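Probable outer membrane protein (Pseudomonas aeruginosa, PDB 3DWO) probably carries hydrophobic compounds such as long-chain fatty acids across the outer membrane, as a beta-barrel channel of the FadL family. Local coordinates at residues V49-I54 and G94-T99; V118-R123 and I141-L146; A399-Q404 and K431-S436. One frame throughout, in Å; residues are numbered along the deposited sequence.

Contact 1 of 3, residues V49-I54 and G94-T99. With C8E ((hydroxyethyloxy)tri(ethyloxy)octane), chain E.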
loop_
_atom_site.group_PDB
_atom_site.type_symbol
_atom_site.label_atom_id
_atom_site.label_comp_id
_atom_site.label_asym_id
_atom_site.label_seq_id
_atom_site.Cartn_x
_atom_site.Cartn_y
_atom_site.Cartn_z
ATOM N N VAL A 49 5.834 9.655 -13.922
ATOM C CA VAL A 49 6.152 8.244 -13.997
ATOM C C VAL A 49 7.258 7.950 -12.986
ATOM O O VAL A 49 8.367 8.480 -13.084
ATOM C CB VAL A 49 6.606 7.846 -15.406
ATOM C CG1 VAL A 49 7.719 8.760 -15.873
ATOM C CG2 VAL A 49 7.066 6.408 -15.404
ATOM N N ASN A 50 6.937 7.116 -12.002
ATOM C CA ASN A 50 7.894 6.752 -10.963
ATOM C C ASN A 50 8.287 5.300 -11.091
ATOM O O ASN A 50 7.534 4.480 -11.618
ATOM C CB ASN A 50 7.286 6.901 -9.564
ATOM C CG ASN A 50 6.628 8.231 -9.342
ATOM O OD1 ASN A 50 7.293 9.259 -9.268
ATOM N ND2 ASN A 50 5.304 8.221 -9.224
ATOM N N TYR A 51 9.471 4.985 -10.591
ATOM C CA TYR A 51 9.925 3.613 -10.564
ATOM C C TYR A 51 10.359 3.387 -9.130
ATOM O O TYR A 51 11.285 4.038 -8.637
ATOM C CB TYR A 51 11.093 3.367 -11.513
ATOM C CG TYR A 51 11.487 1.912 -11.528
ATOM C CD1 TYR A 51 12.505 1.433 -10.703
ATOM C CD2 TYR A 51 10.801 1.001 -12.326
ATOM C CE1 TYR A 51 12.827 0.078 -10.673
ATOM C CE2 TYR A 51 11.112 -0.357 -12.304
ATOM C CZ TYR A 51 12.125 -0.813 -11.478
ATOM O OH TYR A 51 12.436 -2.157 -11.463
ATOM N N ALA A 52 9.666 2.481 -8.456
ATOM C CA ALA A 52 9.965 2.179 -7.069
ATOM C C ALA A 52 10.723 0.876 -6.961
ATOM O O ALA A 52 10.290 -0.158 -7.470
ATOM C CB ALA A 52 8.687 2.108 -6.265
ATOM N N ASP A 53 11.869 0.949 -6.299
ATOM C CA ASP A 53 12.725 -0.199 -6.090
ATOM C C ASP A 53 12.682 -0.510 -4.604
ATOM O O ASP A 53 13.194 0.253 -3.785
ATOM C CB ASP A 53 14.150 0.128 -6.537
ATOM C CG ASP A 53 15.117 -0.985 -6.236
ATOM O OD1 ASP A 53 14.752 -2.159 -6.453
ATOM O OD2 ASP A 53 16.243 -0.687 -5.786
ATOM N N ILE A 54 12.058 -1.635 -4.268
ATOM C CA ILE A 54 11.898 -2.051 -2.883
ATOM C C ILE A 54 12.627 -3.354 -2.583
ATOM O O ILE A 54 12.458 -4.354 -3.281
ATOM C CB ILE A 54 10.401 -2.223 -2.533
ATOM C CG1 ILE A 54 9.617 -0.978 -2.964
ATOM C CG2 ILE A 54 10.238 -2.469 -1.045
ATOM C CD1 ILE A 54 10.119 0.330 -2.368
ATOM N N GLY A 94 10.407 -4.227 -8.226
ATOM C CA GLY A 94 10.665 -2.989 -8.925
ATOM C C GLY A 94 9.345 -2.787 -9.644
ATOM O O GLY A 94 8.823 -3.740 -10.229
ATOM N N ALA A 95 8.779 -1.587 -9.592
ATOM C CA ALA A 95 7.505 -1.344 -10.260
ATOM C C ALA A 95 7.371 0.068 -10.810
ATOM O O ALA A 95 7.982 1.008 -10.306
ATOM C CB ALA A 95 6.357 -1.631 -9.301
ATOM N N TRP A 96 6.567 0.207 -11.856
ATOM C CA TRP A 96 6.322 1.509 -12.455
ATOM C C TRP A 96 4.992 2.023 -11.929
ATOM O O TRP A 96 4.038 1.261 -11.805
ATOM C CB TRP A 96 6.249 1.404 -13.980
ATOM C CG TRP A 96 7.537 1.016 -14.612
ATOM C CD1 TRP A 96 7.955 -0.243 -14.916
ATOM C CD2 TRP A 96 8.609 1.894 -14.964
ATOM N NE1 TRP A 96 9.230 -0.207 -15.434
ATOM C CE2 TRP A 96 9.654 1.094 -15.474
ATOM C CE3 TRP A 96 8.790 3.283 -14.894
ATOM C CZ2 TRP A 96 10.866 1.637 -15.914
ATOM C CZ3 TRP A 96 9.995 3.825 -15.330
ATOM C CH2 TRP A 96 11.018 3.001 -15.834
ATOM N N LEU A 97 4.935 3.311 -11.608
ATOM C CA LEU A 97 3.708 3.914 -11.109
ATOM C C LEU A 97 3.439 5.244 -11.780
ATOM O O LEU A 97 4.079 6.255 -11.472
ATOM C CB LEU A 97 3.762 4.129 -9.599
ATOM C CG LEU A 97 3.603 2.892 -8.722
ATOM C CD1 LEU A 97 4.925 2.151 -8.629
ATOM C CD2 LEU A 97 3.130 3.329 -7.344
ATOM N N PRO A 98 2.480 5.258 -12.712
ATOM C CA PRO A 98 2.101 6.458 -13.450
ATOM C C PRO A 98 1.127 7.282 -12.623
ATOM O O PRO A 98 0.457 6.757 -11.735
ATOM C CB PRO A 98 1.443 5.885 -14.694
ATOM C CG PRO A 98 0.680 4.724 -14.118
ATOM C CD PRO A 98 1.700 4.094 -13.172
ATOM N N THR A 99 1.058 8.571 -12.922
ATOM C CA THR A 99 0.152 9.473 -12.236
ATOM C C THR A 99 -0.132 10.637 -13.181
ATOM O O THR A 99 0.779 11.168 -13.819
ATOM C CB THR A 99 0.764 9.984 -10.920
ATOM O OG1 THR A 99 0.825 8.907 -9.973
ATOM C CG2 THR A 99 -0.075 11.107 -10.339
HETATM C C1 C8E E . 2.379 -3.228 -8.314
HETATM C C2 C8E E . 2.938 -3.116 -6.974
HETATM C C3 C8E E . 2.527 -1.919 -6.247
HETATM C C4 C8E E . 3.584 -0.934 -6.392
HETATM C C5 C8E E . 3.839 -0.313 -5.076
HETATM C C6 C8E E . 4.527 0.946 -5.252
HETATM C C7 C8E E . 4.890 1.228 -3.879
HETATM C C8 C8E E . 6.278 1.708 -3.865
HETATM O O9 C8E E . 6.906 2.477 -2.863
HETATM C C10 C8E E . 6.401 3.756 -2.538
HETATM C C11 C8E E . 7.303 4.249 -1.449
HETATM O O12 C8E E . 7.320 3.330 -0.338
HETATM C C13 C8E E . 8.406 3.525 0.612
HETATM C C14 C8E E . 9.092 2.412 1.465
HETATM O O15 C8E E . 9.652 1.121 1.088
HETATM C C16 C8E E . 8.654 0.083 1.164
HETATM C C17 C8E E . 8.563 -0.618 2.528
HETATM O O18 C8E E . 9.032 -1.961 2.756
HETATM C C19 C8E E . 7.998 -2.958 2.520
HETATM C C20 C8E E . 7.380 -3.856 3.652
HETATM O O21 C8E E . 6.066 -3.549 4.127
HETATM O O HOH W 1 2.797 9.451 -8.098
#
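Asn50 with Leu97 and Ala52 with Ala95 form hydrogen-bonded pairs between antiparallel strands that run at 155° to each other, their axes approaching to 4.6 Å. Asn50 O receives Leu97 N at 2.8 Å, and the Ala52–Ala95 pair is bonded in both directions. On the outer face Tyr51 makes a T-shaped stack with Trp96: the edge of the tyrosine points at the indole face, its CD2 reaching within 3.4 Å of Trp96 CE2, with the two planes 64° apart. Tyr51 CG is anti to the backbone N (chi1 -176°), which swings the phenol over the neighbouring strand and sets its OH 3.2 Å from Gly94 CA. Val49 runs alongside the indole, CG2 touching Trp96 CE3 at 3.6 Å. The inward face differs. Here Asn50 ND2 adds a weak bond to Leu97 O and a second weak bond to a water that also bonds Thr99 OG1, while Asn50 OD1 lies close to Ser436 OG of the adjoining strand 423-441, probably hydrogen-bonded. Ala52 CB and Leu97 CD2 meet the detergent at its C8 and C6, 3.4 and 3.5 Å away respectively. The wall here is thus aromatic on its surface, whereas its lumenal side combines a tethered amide with an apolar bed able to hold an alkyl chain.

Contact 2 of 3, residues V118-R123 and I141-L146. With C8E ((hydroxyethyloxy)tri(ethyloxy)octane), chain E; C8E ((hydroxyethyloxy)tri(ethyloxy)octane), chain D.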
loop_
_atom_site.group_PDB
_atom_site.type_symbol
_atom_site.label_atom_id
_atom_site.label_comp_id
_atom_site.label_asym_id
_atom_site.label_seq_id
_atom_site.Cartn_x
_atom_site.Cartn_y
_atom_site.Cartn_z
ATOM N N VAL A 118 -2.655 6.226 -7.876
ATOM C CA VAL A 118 -2.380 4.883 -7.368
ATOM C C VAL A 118 -2.323 4.985 -5.839
ATOM O O VAL A 118 -1.247 5.095 -5.253
ATOM C CB VAL A 118 -1.025 4.355 -7.896
ATOM C CG1 VAL A 118 -0.840 2.894 -7.495
ATOM C CG2 VAL A 118 -0.964 4.494 -9.420
ATOM N N PRO A 119 -3.491 4.947 -5.174
ATOM C CA PRO A 119 -3.594 5.045 -3.714
ATOM C C PRO A 119 -2.980 3.896 -2.921
ATOM O O PRO A 119 -2.448 4.099 -1.826
ATOM C CB PRO A 119 -5.108 5.122 -3.472
ATOM C CG PRO A 119 -5.668 5.593 -4.782
ATOM C CD PRO A 119 -4.831 4.851 -5.778
ATOM N N MET A 120 -3.072 2.690 -3.473
ATOM C CA MET A 120 -2.579 1.507 -2.786
ATOM C C MET A 120 -1.677 0.637 -3.642
ATOM O O MET A 120 -1.896 0.476 -4.847
ATOM C CB MET A 120 -3.775 0.689 -2.295
ATOM C CG MET A 120 -3.731 0.356 -0.818
ATOM S SD MET A 120 -5.363 0.389 -0.046
ATOM C CE MET A 120 -6.189 -0.953 -0.980
ATOM N N GLY A 121 -0.662 0.070 -3.004
ATOM C CA GLY A 121 0.262 -0.784 -3.718
ATOM C C GLY A 121 1.340 -1.391 -2.843
ATOM O O GLY A 121 1.998 -0.688 -2.076
ATOM N N MET A 122 1.508 -2.704 -2.944
ATOM C CA MET A 122 2.542 -3.407 -2.195
ATOM C C MET A 122 2.741 -4.768 -2.825
ATOM O O MET A 122 1.854 -5.292 -3.503
ATOM C CB MET A 122 2.177 -3.556 -0.717
ATOM C CG MET A 122 3.254 -4.253 0.131
ATOM S SD MET A 122 4.995 -3.736 -0.136
ATOM C CE MET A 122 4.875 -1.959 0.117
ATOM N N ARG A 123 3.910 -5.343 -2.605
ATOM C CA ARG A 123 4.203 -6.627 -3.196
ATOM C C ARG A 123 5.339 -7.299 -2.445
ATOM O O ARG A 123 6.300 -6.647 -2.055
ATOM C CB ARG A 123 4.589 -6.410 -4.661
ATOM C CG ARG A 123 4.949 -7.660 -5.445
ATOM C CD ARG A 123 5.269 -7.281 -6.889
ATOM N NE ARG A 123 5.191 -8.407 -7.820
ATOM C CZ ARG A 123 6.055 -9.412 -7.867
ATOM N NH1 ARG A 123 7.083 -9.448 -7.024
ATOM N NH2 ARG A 123 5.896 -10.375 -8.764
ATOM N N ILE A 141 -0.898 -6.280 -4.141
ATOM C CA ILE A 141 -2.034 -5.378 -3.992
ATOM C C ILE A 141 -1.778 -4.101 -4.779
ATOM O O ILE A 141 -0.710 -3.509 -4.675
ATOM C CB ILE A 141 -2.245 -4.924 -2.519
ATOM C CG1 ILE A 141 -2.141 -6.106 -1.563
ATOM C CG2 ILE A 141 -3.595 -4.247 -2.372
ATOM C CD1 ILE A 141 -0.717 -6.539 -1.289
ATOM N N GLU A 142 -2.751 -3.682 -5.574
ATOM C CA GLU A 142 -2.618 -2.435 -6.301
ATOM C C GLU A 142 -3.988 -1.825 -6.504
ATOM O O GLU A 142 -4.943 -2.520 -6.855
ATOM C CB GLU A 142 -1.924 -2.606 -7.657
ATOM C CG GLU A 142 -1.903 -1.277 -8.437
ATOM C CD GLU A 142 -0.784 -1.173 -9.472
ATOM O OE1 GLU A 142 -0.287 -2.222 -9.927
ATOM O OE2 GLU A 142 -0.412 -0.035 -9.842
ATOM N N THR A 143 -4.071 -0.522 -6.252
ATOM C CA THR A 143 -5.305 0.229 -6.406
ATOM C C THR A 143 -5.024 1.409 -7.322
ATOM O O THR A 143 -4.112 2.192 -7.074
ATOM C CB THR A 143 -5.812 0.780 -5.045
ATOM O OG1 THR A 143 -6.209 -0.310 -4.201
ATOM C CG2 THR A 143 -6.988 1.728 -5.251
ATOM N N ILE A 144 -5.798 1.520 -8.396
ATOM C CA ILE A 144 -5.636 2.625 -9.319
ATOM C C ILE A 144 -6.971 3.339 -9.381
ATOM O O ILE A 144 -8.015 2.698 -9.474
ATOM C CB ILE A 144 -5.249 2.135 -10.724
ATOM C CG1 ILE A 144 -3.905 1.409 -10.666
ATOM C CG2 ILE A 144 -5.147 3.318 -11.678
ATOM C CD1 ILE A 144 -3.435 0.896 -12.011
ATOM N N GLY A 145 -6.945 4.665 -9.321
ATOM C CA GLY A 145 -8.187 5.407 -9.368
ATOM C C GLY A 145 -8.227 6.545 -10.368
ATOM O O GLY A 145 -7.201 7.160 -10.680
ATOM N N LEU A 146 -9.425 6.805 -10.885
ATOM C CA LEU A 146 -9.661 7.895 -11.823
ATOM C C LEU A 146 -10.490 8.889 -11.014
ATOM O O LEU A 146 -11.463 8.509 -10.360
ATOM C CB LEU A 146 -10.426 7.390 -13.051
ATOM C CG LEU A 146 -9.646 6.317 -13.822
ATOM C CD1 LEU A 146 -10.416 5.874 -15.064
ATOM C CD2 LEU A 146 -8.278 6.873 -14.215
HETATM C C1 C8E E . 2.379 -3.228 -8.314
HETATM C C2 C8E E . 2.938 -3.116 -6.974
HETATM C C3 C8E E . 2.527 -1.919 -6.247
HETATM C C4 C8E E . 3.584 -0.934 -6.392
HETATM C C5 C8E E . 3.839 -0.313 -5.076
HETATM C C6 C8E E . 4.527 0.946 -5.252
HETATM C C7 C8E E . 4.890 1.228 -3.879
HETATM C C8 C8E E . 6.278 1.708 -3.865
HETATM O O9 C8E E . 6.906 2.477 -2.863
HETATM C C10 C8E E . 6.401 3.756 -2.538
HETATM C C11 C8E E . 7.303 4.249 -1.449
HETATM O O12 C8E E . 7.320 3.330 -0.338
HETATM C C13 C8E E . 8.406 3.525 0.612
HETATM C C14 C8E E . 9.092 2.412 1.465
HETATM O O15 C8E E . 9.652 1.121 1.088
HETATM C C16 C8E E . 8.654 0.083 1.164
HETATM C C17 C8E E . 8.563 -0.618 2.528
HETATM O O18 C8E E . 9.032 -1.961 2.756
HETATM C C19 C8E E . 7.998 -2.958 2.520
HETATM C C20 C8E E . 7.380 -3.856 3.652
HETATM O O21 C8E E . 6.066 -3.549 4.127
HETATM C C1 C8E D . 1.107 -6.714 8.345
HETATM C C2 C8E D . 0.561 -7.529 7.265
HETATM C C3 C8E D . -0.737 -7.106 6.757
HETATM C C4 C8E D . -1.058 -7.972 5.636
HETATM C C5 C8E D . -2.076 -7.301 4.789
HETATM C C6 C8E D . -2.086 -7.884 3.460
HETATM C C7 C8E D . -3.421 -7.507 3.030
HETATM C C8 C8E D . -3.381 -7.121 1.599
HETATM O O9 C8E D . -4.237 -7.586 0.565
HETATM C C10 C8E D . -4.266 -8.970 0.273
HETATM C C11 C8E D . -5.255 -9.128 -0.839
HETATM O O12 C8E D . -6.546 -9.492 -0.321
HETATM C C13 C8E D . -7.013 -10.835 -0.658
HETATM C C14 C8E D . -6.661 -12.153 0.100
HETATM O O15 C8E D . -7.502 -13.220 0.634
HETATM C C16 C8E D . -7.885 -12.976 2.003
HETATM C C17 C8E D . -6.922 -13.558 3.056
HETATM O O18 C8E D . -5.934 -14.566 2.757
HETATM C C19 C8E D . -6.423 -15.923 2.933
HETATM C C20 C8E D . -5.731 -16.971 3.881
HETATM O O21 C8E D . -4.761 -17.876 3.332
#
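Pro119 and Thr143 cross at about a right angle, the proline CD lying 3.0 Å from Thr143 O, a carbonyl to which the imide nitrogen has no hydrogen to give. With OG1 beside the backbone N (chi1 -67°), Thr143 turns CG2 to the proline ring, while OG1 lies against Met120, 3.2 Å from its CB. The Met120 chain bends at chi2 and chi3 and brings CE back to 3.3 Å from the same hydroxyl, which bonds to Thr169. Packing is tight here, with Met120 CB and Thr143 CB 3.4 Å apart. Strand 110-125 is the third of the barrel, the one kinked in FadL proteins, and Pro119 and Gly121 bond through their backbones to Val5 and Phe3 of the N-terminal segment. Along that edge the detergent tail passes Gly121, whose C lies 3.5 Å from its C5, and ends at C1, 3.3 Å from Glu142 OE1, a course consistent with a lateral opening in the wall. Glu142 extends outward, crossing Val118 obliquely with OE2 near CG1. On the lumenal face Ile141 CG1 meets O9 of a second detergent, and Ile141 CD1 packs 4.2 Å from Met122 CB.

Contact 3 of 3, residues A399-Q404 and K431-S436. With C8E ((hydroxyethyloxy)tri(ethyloxy)octane), chain E.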
loop_
_atom_site.group_PDB
_atom_site.type_symbol
_atom_site.label_atom_id
_atom_site.label_comp_id
_atom_site.label_asym_id
_atom_site.label_seq_id
_atom_site.Cartn_x
_atom_site.Cartn_y
_atom_site.Cartn_z
ATOM N N ALA A 399 12.622 16.125 -12.083
ATOM C CA ALA A 399 13.260 14.871 -11.716
ATOM C C ALA A 399 13.328 14.808 -10.199
ATOM O O ALA A 399 13.333 15.837 -9.526
ATOM C CB ALA A 399 14.652 14.804 -12.299
ATOM N N ALA A 400 13.371 13.598 -9.661
ATOM C CA ALA A 400 13.445 13.434 -8.223
ATOM C C ALA A 400 13.993 12.066 -7.868
ATOM O O ALA A 400 13.852 11.106 -8.630
ATOM C CB ALA A 400 12.058 13.617 -7.600
ATOM N N TYR A 401 14.644 12.000 -6.715
ATOM C CA TYR A 401 15.185 10.761 -6.192
ATOM C C TYR A 401 14.780 10.764 -4.739
ATOM O O TYR A 401 14.891 11.784 -4.067
ATOM C CB TYR A 401 16.708 10.709 -6.269
ATOM C CG TYR A 401 17.262 9.469 -5.594
ATOM C CD1 TYR A 401 17.028 8.199 -6.126
ATOM C CD2 TYR A 401 17.962 9.559 -4.393
ATOM C CE1 TYR A 401 17.478 7.048 -5.476
ATOM C CE2 TYR A 401 18.415 8.413 -3.734
ATOM C CZ TYR A 401 18.169 7.163 -4.281
ATOM O OH TYR A 401 18.618 6.034 -3.638
ATOM N N SER A 402 14.306 9.628 -4.255
ATOM C CA SER A 402 13.892 9.540 -2.871
ATOM C C SER A 402 14.305 8.204 -2.271
ATOM O O SER A 402 14.071 7.147 -2.853
ATOM C CB SER A 402 12.378 9.726 -2.766
ATOM O OG SER A 402 11.969 9.711 -1.415
ATOM N N ARG A 403 14.942 8.266 -1.110
ATOM C CA ARG A 403 15.383 7.071 -0.420
ATOM C C ARG A 403 14.544 6.921 0.842
ATOM O O ARG A 403 14.293 7.893 1.549
ATOM C CB ARG A 403 16.870 7.174 -0.059
ATOM C CG ARG A 403 17.343 6.123 0.931
ATOM C CD ARG A 403 17.099 4.706 0.417
ATOM N NE ARG A 403 17.183 3.697 1.477
ATOM C CZ ARG A 403 18.296 3.391 2.137
ATOM N NH1 ARG A 403 19.435 4.011 1.851
ATOM N NH2 ARG A 403 18.270 2.468 3.090
ATOM N N GLN A 404 14.098 5.702 1.106
ATOM C CA GLN A 404 13.298 5.432 2.287
ATOM C C GLN A 404 14.064 4.486 3.197
ATOM O O GLN A 404 14.353 3.344 2.822
ATOM C CB GLN A 404 11.954 4.801 1.911
ATOM C CG GLN A 404 11.046 5.666 1.037
ATOM C CD GLN A 404 11.474 5.700 -0.421
ATOM O OE1 GLN A 404 11.714 4.656 -1.031
ATOM N NE2 GLN A 404 11.566 6.901 -0.989
ATOM N N LYS A 431 14.314 -1.817 2.407
ATOM C CA LYS A 431 14.939 -0.614 1.886
ATOM C C LYS A 431 14.127 -0.189 0.681
ATOM O O LYS A 431 13.598 -1.030 -0.045
ATOM C CB LYS A 431 16.381 -0.905 1.467
ATOM C CG LYS A 431 17.337 -1.046 2.635
ATOM C CD LYS A 431 18.419 -2.100 2.402
ATOM C CE LYS A 431 19.062 -1.997 1.024
ATOM N NZ LYS A 431 18.296 -2.767 0.004
ATOM N N GLY A 432 14.015 1.114 0.471
ATOM C CA GLY A 432 13.256 1.586 -0.662
ATOM C C GLY A 432 13.857 2.814 -1.304
ATOM O O GLY A 432 14.495 3.635 -0.645
ATOM N N GLN A 433 13.670 2.930 -2.612
ATOM C CA GLN A 433 14.157 4.092 -3.322
ATOM C C GLN A 433 13.247 4.312 -4.514
ATOM O O GLN A 433 12.749 3.351 -5.110
ATOM C CB GLN A 433 15.617 3.904 -3.739
ATOM C CG GLN A 433 15.877 2.980 -4.896
ATOM C CD GLN A 433 17.366 2.751 -5.086
ATOM O OE1 GLN A 433 18.175 3.661 -4.875
ATOM N NE2 GLN A 433 17.737 1.539 -5.488
ATOM N N VAL A 434 13.006 5.579 -4.834
ATOM C CA VAL A 434 12.130 5.941 -5.938
ATOM C C VAL A 434 12.789 6.948 -6.877
ATOM O O VAL A 434 13.453 7.890 -6.440
ATOM C CB VAL A 434 10.802 6.550 -5.409
ATOM C CG1 VAL A 434 9.850 6.834 -6.571
ATOM C CG2 VAL A 434 10.149 5.604 -4.398
ATOM N N PHE A 435 12.617 6.723 -8.174
ATOM C CA PHE A 435 13.139 7.615 -9.197
ATOM C C PHE A 435 11.873 8.182 -9.823
ATOM O O PHE A 435 10.976 7.429 -10.197
ATOM C CB PHE A 435 13.949 6.837 -10.229
ATOM C CG PHE A 435 15.077 6.046 -9.633
ATOM C CD1 PHE A 435 14.826 4.850 -8.965
ATOM C CD2 PHE A 435 16.383 6.519 -9.697
ATOM C CE1 PHE A 435 15.858 4.138 -8.367
ATOM C CE2 PHE A 435 17.425 5.816 -9.101
ATOM C CZ PHE A 435 17.163 4.621 -8.433
ATOM N N SER A 436 11.793 9.504 -9.924
ATOM C CA SER A 436 10.601 10.150 -10.459
ATOM C C SER A 436 10.914 11.124 -11.591
ATOM O O SER A 436 11.939 11.805 -11.574
ATOM C CB SER A 436 9.884 10.881 -9.319
ATOM O OG SER A 436 8.578 11.283 -9.691
HETATM C C1 C8E E . 2.379 -3.228 -8.314
HETATM C C2 C8E E . 2.938 -3.116 -6.974
HETATM C C3 C8E E . 2.527 -1.919 -6.247
HETATM C C4 C8E E . 3.584 -0.934 -6.392
HETATM C C5 C8E E . 3.839 -0.313 -5.076
HETATM C C6 C8E E . 4.527 0.946 -5.252
HETATM C C7 C8E E . 4.890 1.228 -3.879
HETATM C C8 C8E E . 6.278 1.708 -3.865
HETATM O O9 C8E E . 6.906 2.477 -2.863
HETATM C C10 C8E E . 6.401 3.756 -2.538
HETATM C C11 C8E E . 7.303 4.249 -1.449
HETATM O O12 C8E E . 7.320 3.330 -0.338
HETATM C C13 C8E E . 8.406 3.525 0.612
HETATM C C14 C8E E . 9.092 2.412 1.465
HETATM O O15 C8E E . 9.652 1.121 1.088
HETATM C C16 C8E E . 8.654 0.083 1.164
HETATM C C17 C8E E . 8.563 -0.618 2.528
HETATM O O18 C8E E . 9.032 -1.961 2.756
HETATM C C19 C8E E . 7.998 -2.958 2.520
HETATM C C20 C8E E . 7.380 -3.856 3.652
HETATM O O21 C8E E . 6.066 -3.549 4.127
#
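Tyr401 OH donates to Gln433 OE1 at 2.7 Å, lying in the plane of the amide carbonyl, although the phenol ring and the amide plane are turned 65° apart. The oxygen meets the ring at its edge. Gln433 CG is wedged between its backbone N and carbonyl carbon (chi1 75°), and the extended chain beyond presents OE1 to the tyrosine while NE2 bonds to Asp53 on the adjoining strand 44-63, fixing the amide's rotation from two sides. Phe435 stands beside Tyr401 and points the same way; one of its faces takes the phenol rim, with Tyr401 CE1 3.8 Å from Phe435 CE2 and the rings inclined obliquely at 58°. These side chains lie on the outer face of the last hairpin of the barrel, strands 395-411 and 423-441, the second of which closes the wall by pairing with strand 44-63. Further along, Arg403 folds back at chi2 so that CD lies 3.0 Å from Gly432 O and NE makes a weak bond to Gln404 O. Its NH2 passes over the aliphatic part of Lys431, 3.7 Å from CG, while the lysine amine is drawn off to a salt bridge with Asp55. Gly432 O itself accepts Gln404 N at 2.7 Å. On the lumenal face Gln404 CG rests 3.4 Å from C13 in the polyether part of the detergent. Nearby, Ser402 OG bonds to Ser382, Ser402 and Ser436 both touch Trp13 of helix 10-14, and Ala400 CB meets Ser436 CB at 3.9 Å.

In the fold
All three contacts join neighbouring antiparallel strands of the barrel wall and touch one detergent molecule, contacts 1 and 2 mostly along its octyl tail, though Ile54 and Met122 reach the polyether, and contact 3 along the polyether. Contacts 1 and 3 are partly buried, with aromatic rings on the outer surface, and their strands 44-63 and 423-441 are neighbours, linked by polar side chains. Contact 2, whose touching residues are mostly buried, has no aromatic pair; methionine and threonine pack there beside a proline that has no N-H to give. Leu97 and Pro98 of contact 1 lie against Val118 of contact 2. Contacts 2 and 3 do not touch, their nearest atoms being about 9 Å apart.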